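Local coordinates for protein leucine aminopeptidase 2 (Saccharomyces cerevisiae, PDB 2XPZ) that trims N-terminal residues from di- and tripeptides as a zinc-dependent M1-family aminopeptidase and, in vitro, weakly hydrolyses epoxides such as leukotriene A4, at residues Y226-R231 against N267-P272; K233-E238 against T287-D292. All blocks are in the same frame, centred on the assembly; numbering follows the deposited sequence.

Contact 1 (Y226-R231 against N267-P272)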
ATOM      1  N   TYR A 226      15.071  -4.044   8.970  1.00 22.57           N
ATOM      2  CA  TYR A 226      15.867  -4.848   8.045  1.00  9.85           C
ATOM      3  C   TYR A 226      16.122  -4.051   6.776  1.00 18.49           C
ATOM      4  O   TYR A 226      15.201  -3.437   6.234  1.00 26.36           O
ATOM      5  CB  TYR A 226      15.137  -6.151   7.703  1.00  5.04           C
ATOM      6  CG  TYR A 226      14.866  -7.002   8.918  1.00  8.76           C
ATOM      7  CD1 TYR A 226      15.781  -7.972   9.338  1.00 19.14           C
ATOM      8  CD2 TYR A 226      13.711  -6.835   9.658  1.00  7.32           C
ATOM      9  CE1 TYR A 226      15.546  -8.758  10.465  1.00 13.34           C
ATOM     10  CE2 TYR A 226      13.473  -7.608  10.786  1.00 18.81           C
ATOM     11  CZ  TYR A 226      14.390  -8.570  11.181  1.00 20.74           C
ATOM     12  OH  TYR A 226      14.137  -9.340  12.300  1.00 29.34           O
ATOM     13  N   THR A 227      17.366  -4.050   6.310  1.00 11.87           N
ATOM     14  CA  THR A 227      17.704  -3.343   5.090  1.00 10.29           C
ATOM     15  C   THR A 227      19.135  -3.670   4.677  1.00 13.61           C
ATOM     16  O   THR A 227      19.836  -4.347   5.412  1.00 27.68           O
ATOM     17  CB  THR A 227      17.534  -1.842   5.303  1.00 18.20           C
ATOM     18  OG1 THR A 227      17.722  -1.151   4.063  1.00 23.90           O
ATOM     19  CG2 THR A 227      18.517  -1.339   6.344  1.00  9.68           C
ATOM     20  N   GLU A 228      19.570  -3.219   3.501  1.00 19.56           N
ATOM     21  CA  GLU A 228      20.976  -3.354   3.107  1.00 12.41           C
ATOM     22  C   GLU A 228      21.884  -2.690   4.133  1.00 28.11           C
ATOM     23  O   GLU A 228      21.557  -1.620   4.653  1.00 28.16           O
ATOM     24  CB  GLU A 228      21.225  -2.718   1.751  1.00 17.55           C
ATOM     25  CG  GLU A 228      20.606  -3.452   0.603  1.00 31.02           C
ATOM     26  CD  GLU A 228      19.666  -2.572  -0.189  1.00 48.83           C
ATOM     27  OE1 GLU A 228      18.709  -2.016   0.409  1.00 50.32           O
ATOM     28  OE2 GLU A 228      19.892  -2.441  -1.410  1.00 50.77           O
ATOM     29  N   PRO A 229      23.043  -3.314   4.414  1.00 38.82           N
ATOM     30  CA  PRO A 229      23.940  -2.848   5.476  1.00 34.91           C
ATOM     31  C   PRO A 229      24.370  -1.394   5.341  1.00 29.54           C
ATOM     32  O   PRO A 229      24.471  -0.706   6.348  1.00 34.05           O
ATOM     33  CB  PRO A 229      25.147  -3.786   5.351  1.00 34.05           C
ATOM     34  CG  PRO A 229      24.584  -5.034   4.770  1.00 30.39           C
ATOM     35  CD  PRO A 229      23.544  -4.550   3.788  1.00 39.14           C
ATOM     36  N   PHE A 230      24.621  -0.922   4.129  1.00 23.56           N
ATOM     37  CA  PHE A 230      25.139   0.426   3.997  1.00 17.85           C
ATOM     38  C   PHE A 230      24.132   1.428   4.493  1.00 24.77           C
ATOM     39  O   PHE A 230      24.487   2.515   4.942  1.00 32.15           O
ATOM     40  CB  PHE A 230      25.459   0.731   2.555  1.00 19.47           C
ATOM     41  CG  PHE A 230      24.255   0.910   1.697  1.00 22.03           C
ATOM     42  CD1 PHE A 230      23.558   2.107   1.695  1.00 33.02           C
ATOM     43  CD2 PHE A 230      23.838  -0.096   0.867  1.00 16.06           C
ATOM     44  CE1 PHE A 230      22.452   2.281   0.887  1.00 30.47           C
ATOM     45  CE2 PHE A 230      22.738   0.070   0.061  1.00 18.46           C
ATOM     46  CZ  PHE A 230      22.044   1.256   0.065  1.00 22.51           C
ATOM     47  N   ARG A 231      22.866   1.049   4.400  1.00 28.43           N
ATOM     48  CA  ARG A 231      21.760   1.948   4.688  1.00 22.39           C
ATOM     49  C   ARG A 231      21.239   1.704   6.080  1.00 18.75           C
ATOM     50  O   ARG A 231      20.264   2.305   6.495  1.00 21.94           O
ATOM     51  CB  ARG A 231      20.630   1.695   3.700  1.00 26.32           C
ATOM     52  CG  ARG A 231      19.665   2.838   3.568  1.00 37.34           C
ATOM     53  CD  ARG A 231      18.308   2.340   3.145  1.00 37.57           C
ATOM     54  NE  ARG A 231      18.405   1.473   1.988  1.00 32.98           N
ATOM     55  CZ  ARG A 231      18.488   1.920   0.748  1.00 35.02           C
ATOM     56  NH1 ARG A 231      18.483   3.225   0.525  1.00 39.80           N
ATOM     57  NH2 ARG A 231      18.578   1.066  -0.258  1.00 37.28           N
ATOM     58  N   ASN A 267      13.174  -1.958   1.597  1.00 16.12           N
ATOM     59  CA  ASN A 267      13.577  -2.713   0.418  1.00 17.43           C
ATOM     60  C   ASN A 267      14.719  -2.125  -0.379  1.00 28.27           C
ATOM     61  O   ASN A 267      15.255  -1.081  -0.041  1.00 31.51           O
ATOM     62  CB  ASN A 267      12.386  -2.932  -0.499  1.00 18.27           C
ATOM     63  CG  ASN A 267      11.479  -3.993   0.008  1.00 17.84           C
ATOM     64  OD1 ASN A 267      11.721  -5.186  -0.186  1.00 26.01           O
ATOM     65  ND2 ASN A 267      10.442  -3.580   0.702  1.00 17.02           N
ATOM     66  N   VAL A 268      15.098  -2.804  -1.453  1.00 29.40           N
ATOM     67  CA  VAL A 268      16.216  -2.314  -2.223  1.00 21.65           C
ATOM     68  C   VAL A 268      15.790  -1.058  -2.945  1.00 19.74           C
ATOM     69  O   VAL A 268      14.602  -0.794  -3.079  1.00 18.53           O
ATOM     70  CB  VAL A 268      16.759  -3.332  -3.223  1.00 14.72           C
ATOM     71  CG1 VAL A 268      17.629  -4.307  -2.487  1.00 15.25           C
ATOM     72  CG2 VAL A 268      15.641  -4.044  -3.940  1.00 10.88           C
ATOM     73  N   ASP A 269      16.772  -0.296  -3.419  1.00 21.56           N
ATOM     74  CA  ASP A 269      16.533   1.001  -4.068  1.00 30.61           C
ATOM     75  C   ASP A 269      15.693   0.911  -5.367  1.00 35.72           C
ATOM     76  O   ASP A 269      15.173   1.919  -5.863  1.00 37.11           O
ATOM     77  CB  ASP A 269      17.853   1.701  -4.419  1.00 38.10           C
ATOM     78  CG  ASP A 269      18.644   2.158  -3.195  1.00 47.66           C
ATOM     79  OD1 ASP A 269      18.319   3.237  -2.615  1.00 52.85           O
ATOM     80  OD2 ASP A 269      19.598   1.418  -2.824  1.00 51.94           O
ATOM     81  N   SER A 270      15.584  -0.290  -5.909  1.00 36.31           N
ATOM     82  CA  SER A 270      15.099  -0.583  -7.245  1.00 29.72           C
ATOM     83  C   SER A 270      13.655  -1.037  -7.113  1.00 25.81           C
ATOM     84  O   SER A 270      12.949  -1.289  -8.107  1.00 36.37           O
ATOM     85  CB  SER A 270      15.990  -1.721  -7.706  1.00 28.74           C
ATOM     86  OG  SER A 270      15.497  -2.451  -8.771  1.00 41.44           O
ATOM     87  N   TYR A 271      13.254  -1.142  -5.850  1.00 17.41           N
ATOM     88  CA  TYR A 271      11.895  -1.412  -5.403  1.00 22.41           C
ATOM     89  C   TYR A 271      10.959  -0.370  -5.954  1.00 23.89           C
ATOM     90  O   TYR A 271      11.108   0.812  -5.677  1.00 24.09           O
ATOM     91  CB  TYR A 271      11.880  -1.410  -3.871  1.00 24.30           C
ATOM     92  CG  TYR A 271      10.541  -1.761  -3.227  1.00 27.94           C
ATOM     93  CD1 TYR A 271      10.101  -3.074  -3.160  1.00 31.90           C
ATOM     94  CD2 TYR A 271       9.713  -0.772  -2.684  1.00 27.73           C
ATOM     95  CE1 TYR A 271       8.868  -3.398  -2.571  1.00 36.34           C
ATOM     96  CE2 TYR A 271       8.482  -1.088  -2.093  1.00 24.41           C
ATOM     97  CZ  TYR A 271       8.060  -2.402  -2.037  1.00 32.26           C
ATOM     98  OH  TYR A 271       6.844  -2.721  -1.446  1.00 39.59           O
ATOM     99  N   PRO A 272      10.023  -0.794  -6.795  1.00 23.82           N
ATOM    100  CA  PRO A 272       9.323   0.234  -7.557  1.00 27.68           C
ATOM    101  C   PRO A 272       8.014   0.626  -6.903  1.00 29.37           C
ATOM    102  O   PRO A 272       7.379   1.598  -7.320  1.00 30.63           O
ATOM    103  CB  PRO A 272       9.046  -0.458  -8.888  1.00 25.76           C
ATOM    104  CG  PRO A 272       9.230  -1.948  -8.619  1.00 28.25           C
ATOM    105  CD  PRO A 272       9.585  -2.141  -7.171  1.00 23.24           C
TER
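R231 and D269 form the ionic core of this contact. NH1 of R231 donates to OD1 of D269 at 3.1 Å, and NH2 of R231 reaches OD2 of D269 at 2.8 Å in a bond that is weak by its angle, both being part of one salt bridge. The guanidinium and carboxylate planes are 54° apart, so the two-pronged pairing is twisted, not flat. Within its own segment, R231 NH2 also donates to E228 OE1 at 3.2 Å in an almost straight bond (176°), meeting that oxygen from above the carboxylate plane. NE makes a weak bond to OG1 of T227, a hydroxyl that also pairs with the carbonyl of V266. A bend at chi3 (-50°) helps turn the guanidinium so that its edge faces T227, E228 and D269.

Van der Waals contacts surround the charges. The side chains of E228 and V268 cross at about a right angle, OE2 of E228 lying 3.1 Å from CG1 of V268. The F230 ring lays CZ over one face of the R231 guanidinium, 3.5 Å above the plane and offset toward the rim, and turns its electropositive edge toward OD2 of D269, nearly coplanar with that carboxylate.

Arginine suits this place because its flat, many-handed cation can serve two acids at once. A methionine in its place would probably leave E228 and D269, with OE2 and OD2 only 4.1 Å apart, without their shared cation, and D269 without its mate across the contact. The chemistry thus implies that one positive charge probably offsets the repulsion between two neighbouring carboxylates, joining the 3-10 segment that follows strand 223-227 to the V268–Y271 turn, which leads into substrate-binding P272.

Contact 2 (K233-E238 against T287-D292)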
ATOM      1  N   LYS A 233      22.339   2.045   9.416  1.00 17.79           N
ATOM      2  CA  LYS A 233      22.315   3.036  10.486  1.00 34.81           C
ATOM      3  C   LYS A 233      21.401   4.226  10.155  1.00 33.42           C
ATOM      4  O   LYS A 233      20.778   4.808  11.040  1.00 31.43           O
ATOM      5  CB  LYS A 233      23.738   3.489  10.834  1.00 42.14           C
ATOM      6  CG  LYS A 233      24.468   2.538  11.772  1.00 40.44           C
ATOM      7  CD  LYS A 233      25.921   2.378  11.378  1.00 47.78           C
ATOM      8  CE  LYS A 233      26.820   2.349  12.604  1.00 53.75           C
ATOM      9  NZ  LYS A 233      28.207   1.928  12.263  1.00 56.17           N
ATOM     10  N   ASP A 234      21.321   4.571   8.873  1.00 23.53           N
ATOM     11  CA  ASP A 234      20.400   5.593   8.408  1.00 21.74           C
ATOM     12  C   ASP A 234      18.932   5.259   8.652  1.00 22.89           C
ATOM     13  O   ASP A 234      18.222   6.023   9.298  1.00 27.20           O
ATOM     14  CB  ASP A 234      20.641   5.865   6.934  1.00 36.23           C
ATOM     15  CG  ASP A 234      21.854   6.739   6.709  1.00 46.81           C
ATOM     16  OD1 ASP A 234      22.285   7.396   7.681  1.00 48.66           O
ATOM     17  OD2 ASP A 234      22.371   6.775   5.575  1.00 47.89           O
ATOM     18  N   CYS A 235      18.490   4.122   8.120  1.00 20.99           N
ATOM     19  CA  CYS A 235      17.145   3.600   8.338  1.00 16.84           C
ATOM     20  C   CYS A 235      16.782   3.511   9.804  1.00 21.31           C
ATOM     21  O   CYS A 235      15.650   3.788  10.175  1.00 28.16           O
ATOM     22  CB  CYS A 235      17.024   2.204   7.747  1.00 16.43           C
ATOM     23  SG  CYS A 235      17.050   2.135   5.975  1.00 27.32           S
ATOM     24  N   GLN A 236      17.738   3.092  10.629  1.00 24.51           N
ATOM     25  CA  GLN A 236      17.506   2.961  12.062  1.00 24.34           C
ATOM     26  C   GLN A 236      17.252   4.314  12.677  1.00 18.04           C
ATOM     27  O   GLN A 236      16.398   4.459  13.537  1.00 23.88           O
ATOM     28  CB  GLN A 236      18.689   2.297  12.773  1.00 28.72           C
ATOM     29  CG  GLN A 236      18.431   2.056  14.266  1.00 28.55           C
ATOM     30  CD  GLN A 236      19.672   1.645  15.046  1.00 29.11           C
ATOM     31  OE1 GLN A 236      20.796   1.741  14.559  1.00 32.37           O
ATOM     32  NE2 GLN A 236      19.467   1.191  16.272  1.00 25.35           N
ATOM     33  N   TRP A 237      18.001   5.312  12.237  1.00 20.86           N
ATOM     34  CA  TRP A 237      17.815   6.653  12.767  1.00 19.76           C
ATOM     35  C   TRP A 237      16.433   7.186  12.347  1.00 23.52           C
ATOM     36  O   TRP A 237      15.746   7.869  13.104  1.00 21.94           O
ATOM     37  CB  TRP A 237      18.965   7.579  12.330  1.00 12.46           C
ATOM     38  CG  TRP A 237      18.900   8.935  12.973  1.00 20.64           C
ATOM     39  CD1 TRP A 237      19.433   9.303  14.175  1.00 25.35           C
ATOM     40  CD2 TRP A 237      18.245  10.100  12.453  1.00 21.13           C
ATOM     41  NE1 TRP A 237      19.146  10.623  14.438  1.00 25.90           N
ATOM     42  CE2 TRP A 237      18.420  11.136  13.393  1.00 24.78           C
ATOM     43  CE3 TRP A 237      17.522  10.366  11.286  1.00 18.74           C
ATOM     44  CZ2 TRP A 237      17.907  12.420  13.200  1.00 19.86           C
ATOM     45  CZ3 TRP A 237      17.011  11.635  11.099  1.00 21.66           C
ATOM     46  CH2 TRP A 237      17.205  12.649  12.049  1.00 18.86           C
ATOM     47  N   GLU A 238      16.015   6.836  11.144  1.00 21.25           N
ATOM     48  CA  GLU A 238      14.772   7.346  10.609  1.00  8.73           C
ATOM     49  C   GLU A 238      13.590   6.878  11.447  1.00 12.26           C
ATOM     50  O   GLU A 238      12.735   7.660  11.841  1.00 18.51           O
ATOM     51  CB  GLU A 238      14.615   6.869   9.171  1.00 14.51           C
ATOM     52  CG  GLU A 238      13.817   7.814   8.323  1.00 25.45           C
ATOM     53  CD  GLU A 238      14.518   9.141   8.123  1.00 26.48           C
ATOM     54  OE1 GLU A 238      15.766   9.174   8.143  1.00 21.59           O
ATOM     55  OE2 GLU A 238      13.812  10.149   7.942  1.00 24.80           O
ATOM     56  N   THR A 287      12.522   5.632  -0.093  1.00 31.72           N
ATOM     57  CA  THR A 287      12.200   7.054  -0.195  1.00 34.71           C
ATOM     58  C   THR A 287      11.524   7.507   1.088  1.00 35.12           C
ATOM     59  O   THR A 287      11.101   8.659   1.216  1.00 32.82           O
ATOM     60  CB  THR A 287      11.304   7.390  -1.413  1.00 32.88           C
ATOM     61  OG1 THR A 287       9.965   6.926  -1.191  1.00 34.00           O
ATOM     62  CG2 THR A 287      11.867   6.784  -2.693  1.00 29.57           C
ATOM     63  N   LEU A 288      11.474   6.645   2.032  1.00 30.03           N
ATOM     64  CA  LEU A 288      11.005   6.999   3.365  1.00 26.78           C
ATOM     65  C   LEU A 288      12.155   7.551   4.151  1.00 25.96           C
ATOM     66  O   LEU A 288      11.983   8.288   5.115  1.00 30.01           O
ATOM     67  CB  LEU A 288      10.411   5.790   4.095  1.00 27.97           C
ATOM     68  CG  LEU A 288       9.060   5.184   3.698  1.00 24.26           C
ATOM     69  CD1 LEU A 288       8.430   4.507   4.915  1.00 20.38           C
ATOM     70  CD2 LEU A 288       8.109   6.229   3.103  1.00 27.79           C
ATOM     71  N   ILE A 289      13.351   7.174   3.738  1.00 23.60           N
ATOM     72  CA  ILE A 289      14.552   7.654   4.409  1.00 22.03           C
ATOM     73  C   ILE A 289      14.915   9.073   3.959  1.00 29.07           C
ATOM     74  O   ILE A 289      15.493   9.255   2.896  1.00 34.21           O
ATOM     75  CB  ILE A 289      15.770   6.766   4.099  1.00 13.43           C
ATOM     76  CG1 ILE A 289      15.425   5.311   4.408  1.00 13.65           C
ATOM     77  CG2 ILE A 289      16.926   7.240   4.968  1.00 12.40           C
ATOM     78  CD1 ILE A 289      14.752   5.096   5.763  1.00 16.06           C
ATOM     79  N   ALA A 290      14.552  10.086   4.744  1.00 34.31           N
ATOM     80  CA  ALA A 290      14.786  11.509   4.379  1.00 27.18           C
ATOM     81  C   ALA A 290      15.957  12.101   5.152  1.00 22.01           C
ATOM     82  O   ALA A 290      16.546  13.104   4.747  1.00 34.62           O
ATOM     83  CB  ALA A 290      13.567  12.332   4.640  1.00 24.37           C
ATOM     84  N   HIS A 291      16.282  11.544   6.221  1.00 25.72           N
ATOM     85  CA  HIS A 291      17.402  11.986   7.049  1.00 27.86           C
ATOM     86  C   HIS A 291      16.985  13.122   7.992  1.00 30.30           C
ATOM     87  O   HIS A 291      17.817  13.713   8.679  1.00 33.03           O
ATOM     88  CB  HIS A 291      18.635  12.334   6.193  1.00 26.51           C
ATOM     89  CG  HIS A 291      19.216  11.146   5.474  1.00 35.83           C
ATOM     90  ND1 HIS A 291      19.127  10.983   4.108  1.00 39.57           N
ATOM     91  CD2 HIS A 291      19.857  10.054   5.945  1.00 34.29           C
ATOM     92  CE1 HIS A 291      19.702   9.842   3.766  1.00 36.30           C
ATOM     93  NE2 HIS A 291      20.150   9.257   4.860  1.00 33.47           N
ATOM     94  N   ASP A 292      15.682  13.397   8.032  1.00 28.26           N
ATOM     95  CA  ASP A 292      15.128  14.371   8.965  1.00 24.01           C
ATOM     96  C   ASP A 292      13.825  13.895   9.603  1.00 25.07           C
ATOM     97  O   ASP A 292      13.252  14.590  10.435  1.00 39.84           O
ATOM     98  CB  ASP A 292      14.961  15.751   8.302  1.00 29.80           C
ATOM     99  CG  ASP A 292      13.950  15.752   7.173  1.00 33.21           C
ATOM    100  OD1 ASP A 292      13.209  14.761   7.046  1.00 32.43           O
ATOM    101  OD2 ASP A 292      13.892  16.753   6.418  1.00 35.82           O
TER
HETATM  102  O   HOH W   1      20.728   6.529   3.303  1.00 39.23           O
HETATM  103  O   HOH W   2      11.602  10.043   6.816  1.00 28.45           O
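The carbonyl O of L288 lies 3.7 Å from CG of E238, against the helix flank. I289 supplies the apolar part. Its CD1 sits 3.8 Å from SG of C235 and 3.8 Å from CB of E238, where a branched aliphatic chain suits a small thiol and a methylene. Its CG2, held anti to the backbone N, lies over one face of the H291 ring, offset toward the rim.

At A290 the polar part begins: its N makes a weak bond to OE2 of E238. H291 N is gripped more firmly, donating to E238 OE1 at 3.1 Å with a weak second branch to OE2. The bend of E238 at chi2 (66°) brings the carboxylate to these successive N-H groups, with R293 N adding a weak third to OE2; a glutamate is long enough to reach them from the helix. H291 has a positive phi (85°), unusual for a residue other than glycine. Its imidazole offers an N-H to the helix, NE2 making a weak bond of 3.4 Å to OD2 of D234, a short acid suited to that place, the two planes nearly perpendicular; a water donates to the same OD2 at 2.8 Å and also bonds NE2. The H291 carbonyl O is 3.3 Å from CZ3 of W237, whose broad indole also has D292 N near its edge.

R293 extends the contact with a cation-pi interaction on W237. Elsewhere on the helix, Q236 packs against strand 215-220, so helix 232-240 joins that strand to the loop running from strand 282-284 to zinc-binding helix 299-304.

From the N terminus, strand 223-227 ends in the first half of contact 1 and helix 232-240 follows at once with the first half of contact 2. The chain then passes through helix 243-253 and strand 264-266 before residues 267-272 return to close contact 1; strand 282-284 intervenes before 287-292 closes contact 2. The segments alternate, so the two loops cross and do not nest. They touch directly, T227 CG2 lying 3.8 Å from C235 SG, with centres about 11 Å apart. Together they tie the small mixed sheet and its adjoining helix to both loops flanking strand 282-284, one entering substrate-binding residues, the other approaching the zinc helix.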